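Local coordinates for protein octopine dehydrogenase (Pecten maximus, PDB 3C7A) that catalyses the NADH-dependent reductive condensation of L-arginine with pyruvate to D-octopine, and acts on arginine in preference to other amino acids, at residues Val3-Gly9 against Gly26-Leu32; Ile80-Asp84 against Pro104-Asp108; Phe121-Arg126 against Ser137-Phe141. All blocks are in the same frame, centred on the assembly; numbering follows the deposited sequence.

Interaction 1 of 3, residues Val3-Gly9 against Gly26-Leu32. With EDO (1,2-ethanediol), chain G.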
loop_
_atom_site.group_PDB
_atom_site.type_symbol
_atom_site.label_atom_id
_atom_site.label_comp_id
_atom_site.label_asym_id
_atom_site.label_seq_id
_atom_site.Cartn_x
_atom_site.Cartn_y
_atom_site.Cartn_z
ATOM N N VAL A 3 26.647 -6.382 0.573
ATOM C CA VAL A 3 25.283 -6.284 1.100
ATOM C C VAL A 3 24.379 -7.258 0.336
ATOM O O VAL A 3 24.344 -7.244 -0.897
ATOM C CB VAL A 3 24.727 -4.834 1.001
ATOM C CG1 VAL A 3 23.321 -4.744 1.588
ATOM C CG2 VAL A 3 25.656 -3.845 1.703
ATOM N N LYS A 4 23.658 -8.100 1.078
ATOM C CA LYS A 4 22.811 -9.145 0.490
ATOM C C LYS A 4 21.316 -8.811 0.584
ATOM O O LYS A 4 20.805 -8.524 1.671
ATOM C CB LYS A 4 23.120 -10.502 1.136
ATOM C CG LYS A 4 24.535 -11.000 0.849
ATOM C CD LYS A 4 24.978 -12.087 1.810
ATOM C CE LYS A 4 26.432 -12.462 1.555
ATOM N NZ LYS A 4 26.921 -13.529 2.473
ATOM N N VAL A 5 20.631 -8.858 -0.563
ATOM C CA VAL A 5 19.235 -8.400 -0.693
ATOM C C VAL A 5 18.321 -9.463 -1.333
ATOM O O VAL A 5 18.653 -10.022 -2.382
ATOM C CB VAL A 5 19.151 -7.080 -1.531
ATOM C CG1 VAL A 5 17.714 -6.562 -1.623
ATOM C CG2 VAL A 5 20.068 -5.997 -0.960
ATOM N N CYS A 6 17.174 -9.724 -0.701
ATOM C CA CYS A 6 16.145 -10.623 -1.254
ATOM C C CYS A 6 14.871 -9.865 -1.658
ATOM O O CYS A 6 14.278 -9.152 -0.841
ATOM C CB CYS A 6 15.807 -11.748 -0.262
ATOM S SG CYS A 6 14.472 -12.893 -0.779
ATOM N N VAL A 7 14.464 -10.030 -2.918
ATOM C CA VAL A 7 13.238 -9.421 -3.458
ATOM C C VAL A 7 12.124 -10.473 -3.587
ATOM O O VAL A 7 12.337 -11.534 -4.177
ATOM C CB VAL A 7 13.490 -8.751 -4.846
ATOM C CG1 VAL A 7 12.224 -8.077 -5.374
ATOM C CG2 VAL A 7 14.639 -7.745 -4.777
ATOM N N CYS A 8 10.945 -10.169 -3.040
ATOM C CA CYS A 8 9.799 -11.090 -3.065
ATOM C C CYS A 8 8.721 -10.653 -4.073
ATOM O O CYS A 8 8.152 -9.563 -3.945
ATOM C CB CYS A 8 9.186 -11.230 -1.659
ATOM S SG CYS A 8 10.306 -11.834 -0.343
ATOM N N GLY A 9 8.450 -11.504 -5.066
ATOM C CA GLY A 9 7.422 -11.234 -6.090
ATOM C C GLY A 9 7.862 -11.434 -7.537
ATOM O O GLY A 9 9.024 -11.753 -7.799
ATOM N N GLY A 26 29.099 -4.046 -5.354
ATOM C CA GLY A 26 29.106 -4.519 -3.967
ATOM C C GLY A 26 27.773 -5.015 -3.427
ATOM O O GLY A 26 27.549 -4.996 -2.211
ATOM N N VAL A 27 26.893 -5.466 -4.322
ATOM C CA VAL A 27 25.558 -5.963 -3.949
ATOM C C VAL A 27 25.267 -7.325 -4.603
ATOM O O VAL A 27 25.580 -7.533 -5.779
ATOM C CB VAL A 27 24.437 -4.938 -4.323
ATOM C CG1 VAL A 27 23.052 -5.452 -3.933
ATOM C CG2 VAL A 27 24.691 -3.579 -3.671
ATOM N N GLU A 28 24.672 -8.238 -3.830
ATOM C CA GLU A 28 24.228 -9.552 -4.319
ATOM C C GLU A 28 22.703 -9.709 -4.164
ATOM O O GLU A 28 22.165 -9.541 -3.064
ATOM C CB GLU A 28 24.971 -10.676 -3.577
ATOM C CG GLU A 28 24.550 -12.099 -3.956
ATOM C CD GLU A 28 25.170 -13.164 -3.058
ATOM O OE1 GLU A 28 26.404 -13.361 -3.116
ATOM O OE2 GLU A 28 24.418 -13.816 -2.302
ATOM N N VAL A 29 22.021 -10.038 -5.263
ATOM C CA VAL A 29 20.548 -10.091 -5.300
ATOM C C VAL A 29 19.997 -11.513 -5.495
ATOM O O VAL A 29 20.452 -12.249 -6.375
ATOM C CB VAL A 29 19.968 -9.151 -6.407
ATOM C CG1 VAL A 29 18.444 -9.263 -6.496
ATOM C CG2 VAL A 29 20.377 -7.699 -6.164
ATOM N N ARG A 30 19.013 -11.879 -4.668
ATOM C CA ARG A 30 18.272 -13.139 -4.808
ATOM C C ARG A 30 16.770 -12.878 -4.976
ATOM O O ARG A 30 16.206 -12.024 -4.291
ATOM C CB ARG A 30 18.512 -14.052 -3.599
ATOM C CG ARG A 30 19.973 -14.420 -3.381
ATOM C CD ARG A 30 20.140 -15.574 -2.405
ATOM N NE ARG A 30 19.972 -15.175 -1.006
ATOM C CZ ARG A 30 20.895 -14.551 -0.274
ATOM N NH1 ARG A 30 22.067 -14.218 -0.802
ATOM N NH2 ARG A 30 20.636 -14.247 0.990
ATOM N N VAL A 31 16.132 -13.613 -5.888
ATOM C CA VAL A 31 14.698 -13.451 -6.170
ATOM C C VAL A 31 13.892 -14.680 -5.721
ATOM O O VAL A 31 14.246 -15.817 -6.051
ATOM C CB VAL A 31 14.434 -13.158 -7.683
ATOM C CG1 VAL A 31 12.945 -12.942 -7.956
ATOM C CG2 VAL A 31 15.233 -11.949 -8.152
ATOM N N LEU A 32 12.816 -14.436 -4.970
ATOM C CA LEU A 32 11.911 -15.490 -4.495
ATOM C C LEU A 32 10.457 -15.224 -4.911
ATOM O O LEU A 32 9.935 -14.125 -4.691
ATOM C CB LEU A 32 12.007 -15.630 -2.964
ATOM C CG LEU A 32 11.095 -16.623 -2.225
ATOM C CD1 LEU A 32 11.566 -18.064 -2.402
ATOM C CD2 LEU A 32 10.992 -16.280 -0.740
HETATM C C1 EDO G . 22.618 -18.341 -3.255
HETATM O O1 EDO G . 23.296 -18.636 -4.481
HETATM C C2 EDO G . 23.638 -18.177 -2.135
HETATM O O2 EDO G . 24.529 -17.104 -2.458
#

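Interaction 2 of 3, residues Ile80-Asp84 against Pro104-Asp108. With EDO (1,2-ethanediol), chain D.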
loop_
_atom_site.group_PDB
_atom_site.type_symbol
_atom_site.label_atom_id
_atom_site.label_comp_id
_atom_site.label_asym_id
_atom_site.label_seq_id
_atom_site.Cartn_x
_atom_site.Cartn_y
_atom_site.Cartn_z
ATOM N N ILE A 80 16.549 -16.749 1.690
ATOM C CA ILE A 80 16.458 -15.955 2.927
ATOM C C ILE A 80 17.699 -16.042 3.834
ATOM O O ILE A 80 18.031 -15.069 4.522
ATOM C CB ILE A 80 15.163 -16.302 3.740
ATOM C CG1 ILE A 80 13.892 -16.028 2.913
ATOM C CG2 ILE A 80 15.118 -15.565 5.092
ATOM C CD1 ILE A 80 13.565 -14.546 2.668
ATOM N N SER A 81 18.375 -17.191 3.837
ATOM C CA SER A 81 19.518 -17.422 4.738
ATOM C C SER A 81 20.687 -16.460 4.509
ATOM O O SER A 81 21.280 -16.434 3.426
ATOM C CB SER A 81 20.000 -18.877 4.658
ATOM O OG SER A 81 19.023 -19.770 5.165
ATOM N N GLY A 82 21.000 -15.670 5.535
ATOM C CA GLY A 82 22.123 -14.724 5.495
ATOM C C GLY A 82 21.826 -13.341 4.930
ATOM O O GLY A 82 22.735 -12.518 4.790
ATOM N N ALA A 83 20.558 -13.077 4.615
ATOM C CA ALA A 83 20.153 -11.806 3.999
ATOM C C ALA A 83 20.133 -10.633 4.986
ATOM O O ALA A 83 19.700 -10.779 6.131
ATOM C CB ALA A 83 18.794 -11.956 3.320
ATOM N N ASP A 84 20.600 -9.473 4.520
ATOM C CA ASP A 84 20.631 -8.240 5.320
ATOM C C ASP A 84 19.347 -7.405 5.181
ATOM O O ASP A 84 18.964 -6.689 6.112
ATOM C CB ASP A 84 21.851 -7.382 4.946
ATOM C CG ASP A 84 23.181 -8.083 5.215
ATOM O OD1 ASP A 84 23.424 -8.507 6.367
ATOM O OD2 ASP A 84 23.997 -8.191 4.272
ATOM N N PRO A 104 11.449 -19.594 9.704
ATOM C CA PRO A 104 12.536 -20.380 10.305
ATOM C C PRO A 104 13.961 -20.019 9.853
ATOM O O PRO A 104 14.921 -20.602 10.366
ATOM C CB PRO A 104 12.206 -21.827 9.885
ATOM C CG PRO A 104 10.927 -21.760 9.083
ATOM C CD PRO A 104 10.784 -20.348 8.626
ATOM N N TYR A 105 14.103 -19.072 8.926
ATOM C CA TYR A 105 15.410 -18.784 8.314
ATOM C C TYR A 105 15.942 -17.348 8.487
ATOM O O TYR A 105 17.117 -17.090 8.213
ATOM C CB TYR A 105 15.404 -19.177 6.825
ATOM C CG TYR A 105 14.953 -20.604 6.560
ATOM C CD1 TYR A 105 15.792 -21.685 6.838
ATOM C CD2 TYR A 105 13.688 -20.870 6.031
ATOM C CE1 TYR A 105 15.382 -22.997 6.599
ATOM C CE2 TYR A 105 13.268 -22.178 5.786
ATOM C CZ TYR A 105 14.121 -23.236 6.074
ATOM O OH TYR A 105 13.715 -24.533 5.838
ATOM N N VAL A 106 15.093 -16.430 8.946
ATOM C CA VAL A 106 15.459 -15.007 9.067
ATOM C C VAL A 106 16.327 -14.710 10.311
ATOM O O VAL A 106 16.034 -15.193 11.410
ATOM C CB VAL A 106 14.191 -14.086 8.999
ATOM C CG1 VAL A 106 13.235 -14.352 10.166
ATOM C CG2 VAL A 106 14.572 -12.607 8.924
ATOM N N GLN A 107 17.390 -13.920 10.126
ATOM C CA GLN A 107 18.330 -13.596 11.216
ATOM C C GLN A 107 17.907 -12.382 12.066
ATOM O O GLN A 107 17.118 -11.544 11.617
ATOM C CB GLN A 107 19.775 -13.447 10.697
ATOM C CG GLN A 107 20.061 -12.211 9.829
ATOM C CD GLN A 107 21.546 -12.042 9.497
ATOM O OE1 GLN A 107 22.418 -12.338 10.315
ATOM N NE2 GLN A 107 21.831 -11.553 8.294
ATOM N N ASP A 108 18.448 -12.302 13.285
ATOM C CA ASP A 108 18.115 -11.242 14.250
ATOM C C ASP A 108 18.316 -9.807 13.733
ATOM O O ASP A 108 17.527 -8.915 14.056
ATOM C CB ASP A 108 18.902 -11.431 15.559
ATOM C CG ASP A 108 18.264 -12.455 16.506
ATOM O OD1 ASP A 108 17.254 -13.097 16.144
ATOM O OD2 ASP A 108 18.787 -12.616 17.632
HETATM C C1 EDO D . 19.149 -16.244 13.852
HETATM O O1 EDO D . 19.346 -17.661 13.938
HETATM C C2 EDO D . 19.806 -15.560 15.045
HETATM O O2 EDO D . 20.727 -14.568 14.578
HETATM O O HOH W 1 18.023 -13.180 7.100
HETATM O O HOH W 2 20.042 -16.218 8.264
HETATM O O HOH W 3 25.041 -10.610 7.664
#

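Interaction 3 of 3, residues Phe121-Arg126 against Ser137-Phe141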
loop_
_atom_site.group_PDB
_atom_site.type_symbol
_atom_site.label_atom_id
_atom_site.label_comp_id
_atom_site.label_asym_id
_atom_site.label_seq_id
_atom_site.Cartn_x
_atom_site.Cartn_y
_atom_site.Cartn_z
ATOM N N PHE A 121 0.047 -3.866 8.082
ATOM C CA PHE A 121 1.317 -4.560 7.816
ATOM C C PHE A 121 2.033 -5.019 9.096
ATOM O O PHE A 121 2.491 -6.164 9.182
ATOM C CB PHE A 121 2.232 -3.643 6.985
ATOM C CG PHE A 121 3.447 -4.327 6.402
ATOM C CD1 PHE A 121 4.702 -4.159 6.985
ATOM C CD2 PHE A 121 3.344 -5.110 5.252
ATOM C CE1 PHE A 121 5.836 -4.774 6.444
ATOM C CE2 PHE A 121 4.470 -5.732 4.702
ATOM C CZ PHE A 121 5.719 -5.562 5.300
ATOM N N GLU A 122 2.114 -4.125 10.083
ATOM C CA GLU A 122 2.848 -4.381 11.329
ATOM C C GLU A 122 2.167 -5.397 12.257
ATOM O O GLU A 122 2.848 -6.202 12.900
ATOM C CB GLU A 122 3.117 -3.070 12.088
ATOM C CG GLU A 122 4.030 -2.071 11.360
ATOM C CD GLU A 122 3.276 -1.097 10.455
ATOM O OE1 GLU A 122 2.051 -1.261 10.263
ATOM O OE2 GLU A 122 3.916 -0.155 9.936
ATOM N N PHE A 123 0.833 -5.353 12.328
ATOM C CA PHE A 123 0.065 -6.299 13.156
ATOM C C PHE A 123 0.236 -7.747 12.681
ATOM O O PHE A 123 0.358 -8.666 13.501
ATOM C CB PHE A 123 -1.434 -5.944 13.192
ATOM C CG PHE A 123 -1.737 -4.529 13.643
ATOM C CD1 PHE A 123 -1.068 -3.955 14.725
ATOM C CD2 PHE A 123 -2.726 -3.786 12.999
ATOM C CE1 PHE A 123 -1.359 -2.650 15.139
ATOM C CE2 PHE A 123 -3.028 -2.482 13.407
ATOM C CZ PHE A 123 -2.341 -1.913 14.480
ATOM N N GLN A 124 0.245 -7.934 11.360
ATOM C CA GLN A 124 0.384 -9.253 10.726
ATOM C C GLN A 124 1.770 -9.872 10.957
ATOM O O GLN A 124 1.879 -11.068 11.243
ATOM C CB GLN A 124 0.076 -9.152 9.222
ATOM C CG GLN A 124 0.039 -10.487 8.468
ATOM C CD GLN A 124 -0.360 -10.336 7.002
ATOM O OE1 GLN A 124 0.192 -9.510 6.271
ATOM N NE2 GLN A 124 -1.320 -11.148 6.567
ATOM N N CYS A 125 2.814 -9.050 10.831
ATOM C CA CYS A 125 4.203 -9.474 11.051
ATOM C C CYS A 125 4.442 -9.960 12.488
ATOM O O CYS A 125 5.121 -10.969 12.703
ATOM C CB CYS A 125 5.169 -8.332 10.702
ATOM S SG CYS A 125 6.941 -8.753 10.722
ATOM N N ARG A 126 3.871 -9.242 13.457
ATOM C CA ARG A 126 3.996 -9.582 14.879
ATOM C C ARG A 126 3.357 -10.934 15.225
ATOM O O ARG A 126 3.920 -11.711 16.002
ATOM C CB ARG A 126 3.399 -8.471 15.756
ATOM C CG ARG A 126 4.299 -7.247 15.942
ATOM C CD ARG A 126 3.538 -6.078 16.572
ATOM N NE ARG A 126 4.434 -5.056 17.117
ATOM C CZ ARG A 126 4.056 -3.836 17.499
ATOM N NH1 ARG A 126 2.787 -3.454 17.395
ATOM N NH2 ARG A 126 4.954 -2.988 17.983
ATOM N N SER A 137 13.720 -4.949 12.605
ATOM C CA SER A 137 13.096 -3.638 12.347
ATOM C C SER A 137 12.046 -3.710 11.224
ATOM O O SER A 137 12.161 -4.541 10.320
ATOM C CB SER A 137 14.160 -2.592 11.994
ATOM O OG SER A 137 15.005 -2.304 13.098
ATOM N N MET A 138 11.038 -2.831 11.284
ATOM C CA MET A 138 9.937 -2.801 10.298
ATOM C C MET A 138 9.774 -1.412 9.631
ATOM O O MET A 138 9.573 -0.409 10.323
ATOM C CB MET A 138 8.613 -3.261 10.952
ATOM C CG MET A 138 8.596 -4.726 11.442
ATOM S SD MET A 138 7.123 -5.251 12.381
ATOM C CE MET A 138 7.456 -4.539 13.995
ATOM N N MET A 139 9.850 -1.373 8.294
ATOM C CA MET A 139 9.855 -0.124 7.495
ATOM C C MET A 139 8.708 -0.094 6.459
ATOM O O MET A 139 8.555 -1.044 5.690
ATOM C CB MET A 139 11.218 0.023 6.790
ATOM C CG MET A 139 11.544 1.407 6.208
ATOM S SD MET A 139 13.168 1.469 5.393
ATOM C CE MET A 139 13.321 3.219 5.038
ATOM N N SER A 140 7.927 0.994 6.429
ATOM C CA SER A 140 6.718 1.090 5.571
ATOM C C SER A 140 6.619 2.341 4.665
ATOM O O SER A 140 6.552 3.468 5.165
ATOM C CB SER A 140 5.448 0.996 6.431
ATOM O OG SER A 140 5.345 -0.256 7.091
ATOM N N PHE A 141 6.569 2.124 3.345
ATOM C CA PHE A 141 6.485 3.208 2.339
ATOM C C PHE A 141 5.046 3.562 1.916
ATOM O O PHE A 141 4.153 2.711 1.967
ATOM C CB PHE A 141 7.314 2.851 1.094
ATOM C CG PHE A 141 8.799 3.075 1.255
ATOM C CD1 PHE A 141 9.614 2.084 1.799
ATOM C CD2 PHE A 141 9.383 4.273 0.848
ATOM C CE1 PHE A 141 10.990 2.286 1.947
ATOM C CE2 PHE A 141 10.758 4.487 0.990
ATOM C CZ PHE A 141 11.562 3.490 1.541
HETATM O O HOH W 4 6.674 1.170 10.354
#

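Interaction 1 of 3, residues Val3-Gly9 against Gly26-Leu32
Val5 lies between Glu28 and Arg30 in the hydrogen-bond ladder that joins strands 3-8 and 27-32, the parallel strands of a Rossmann-type beta-alpha-beta crossover (strand 3-8, helix 12-21, strand 27-32), whose axes differ by 24°. Val3, Val5, Val7 and Gly9 give their N-H groups to the carbonyls of Gly26, Glu28, Arg30 and Leu32, while the carbonyls of the three valines receive N-H groups from Glu28, Arg30 and Leu32. The bond from Leu32 N to Val7 O is 3.0 Å long and almost straight, at 176°. Arg30 O accepts from Val7 N and is also approached by Cys6 CA at 3.3 Å, a CA-H...O contact. Gly9 leads into Gly10, which binds NADH.

Apolar packing fills one face. Val3, Val5, Val7, Val27, Val29 and Val31 all line it, and their branched side chains suit extended backbone. Diagonal methyl contacts link the strands: Val5 CG2 meets Val27 CG1 at 4.2 Å, and Val7 CG2 meets Val29 CG1 at 4.4 Å. Helix 12-21 packs on Val7 and Val31. On the other face Cys6 SG rests 4.3 Å from Leu32 CB.

Charge occupies that same face nearer the strand starts. A bend in Arg30 (chi3 -77°) brings its guanidinium edge-on to the carboxylate of Glu28, with NH1 2.8 Å from OE2 in a salt bridge. Lys4 NZ stays 5.4 Å from Glu28 OE2, too far for more than general attraction. Arg30 NE is bonded to Ala79 O.

Glu28 and the Ala79 carbonyl thus probably offset the cost of burying a guanidinium.

Interaction 2 of 3, residues Ile80-Asp84 against Pro104-Asp108
In the Rossmann-type part of the protein, segments 80-84 and 104-108 are loops leading from helices into the parallel strands 85-88 and 111-114, meeting through Gln107 and Ala83. The first is a type II beta turn from Ile80 to Ala83, closed by Ala83 N on Ile80 O at 3.2 Å; Gly82 takes its third position, where positive phi favours glycine. Gln107 NE2 gives a nearly straight bond (173°) to Ala83 O, 3.1 Å away, arriving from above the carbonyl plane. With CG between the backbone N and the carbonyl carbon (chi1 70°) and the chain extended beyond, the amide reaches across to the turn. One water donates to both Ile80 O and Ala83 O and accepts from Gln107 N; another ties Gly82 N to Tyr105 O. An alanine for Gln107 would remove the amide, and Ala83 O would probably lose its direct link to the other loop, keeping the water-mediated one. Alongside these polar links, Ile80 CG2 presses on Tyr105 C at 3.9 Å, and Ser81 OG, bonded to Glu77 O, lies 4.0 Å from Tyr105 CB. These helix-to-strand connections lie at the N-terminal ends of their strands, opposite the dinucleotide end of a Rossmann fold.

Interaction 3 of 3, residues Phe121-Arg126 against Ser137-Phe141
Helix 121-126 runs over strand 137-141 in nearly the reverse direction, at 152° between their axes and 10.0 Å apart at closest approach. This is the usual layering of a beta-alpha-beta unit: the chain leaves strand 111-114, returns through the helix, and enters strand 137-141 parallel to the first. The backbones come nearest at Glu122 and Met138, whose CA atoms are 7.3 Å apart, so side chains fill the space between.

Met138 and Ser140 are the strand residues that point at the helix, while Met139 points to the other face of the sheet. Met138 carries most of the apolar contact. Its long, flexible chain suits a gap between layers: extended to SD, it then bends (chi3 -78°), and the methyl goes to Arg126 while the sulfur faces Cys125. Cys125 SG and Met138 SD meet at 3.9 Å, a contact between two soft, polarisable atoms, and the small cysteine leaves room for the thioether. Met138 CE comes obliquely to the guanidinium of Arg126, 4.4 Å from NE; the far nitrogens of Arg126 make weak bonds to Ile394 O and Leu395 O.

Toward the helix start the chemistry turns polar. Phe121 puts CD1 4.0 Å from Ser140 OG, and the small serine fits obliquely against the ring. Ser140 OG also bonds with Ser117 OG, and it lies 3.2 Å from Glu122 OE2, a possible further hydrogen bond. Glu122 reaches this place because its chain bends at chi2 (90°), swinging the carboxylate toward the strand. Within this layer a water probably helps to solvate the buried carboxylate: it donates to Glu122 OE2 at 3.1 Å and, weakly, to Met138 O at 3.3 Å.

Overall arrangement
Interactions 1 and 3 are buried and reach the same large sheet, but they hold it differently: interaction 1 joins two strands edge to edge by backbone bonds, interaction 3 packs a helix on a strand through side chains. Interaction 2, only partly buried, links a beta turn and a loop, each leading into a strand of the sheet (85-88 and 111-114), and water does much of its work. It touches interaction 1, where Asp84 N probably bonds to Lys4 O and Arg30 packs on Ser81 and Ala83. Interaction 3 touches neither. Gly9 brings interaction 1 next to the NADH-binding Gly10, whereas interaction 2 lies away from the known sites.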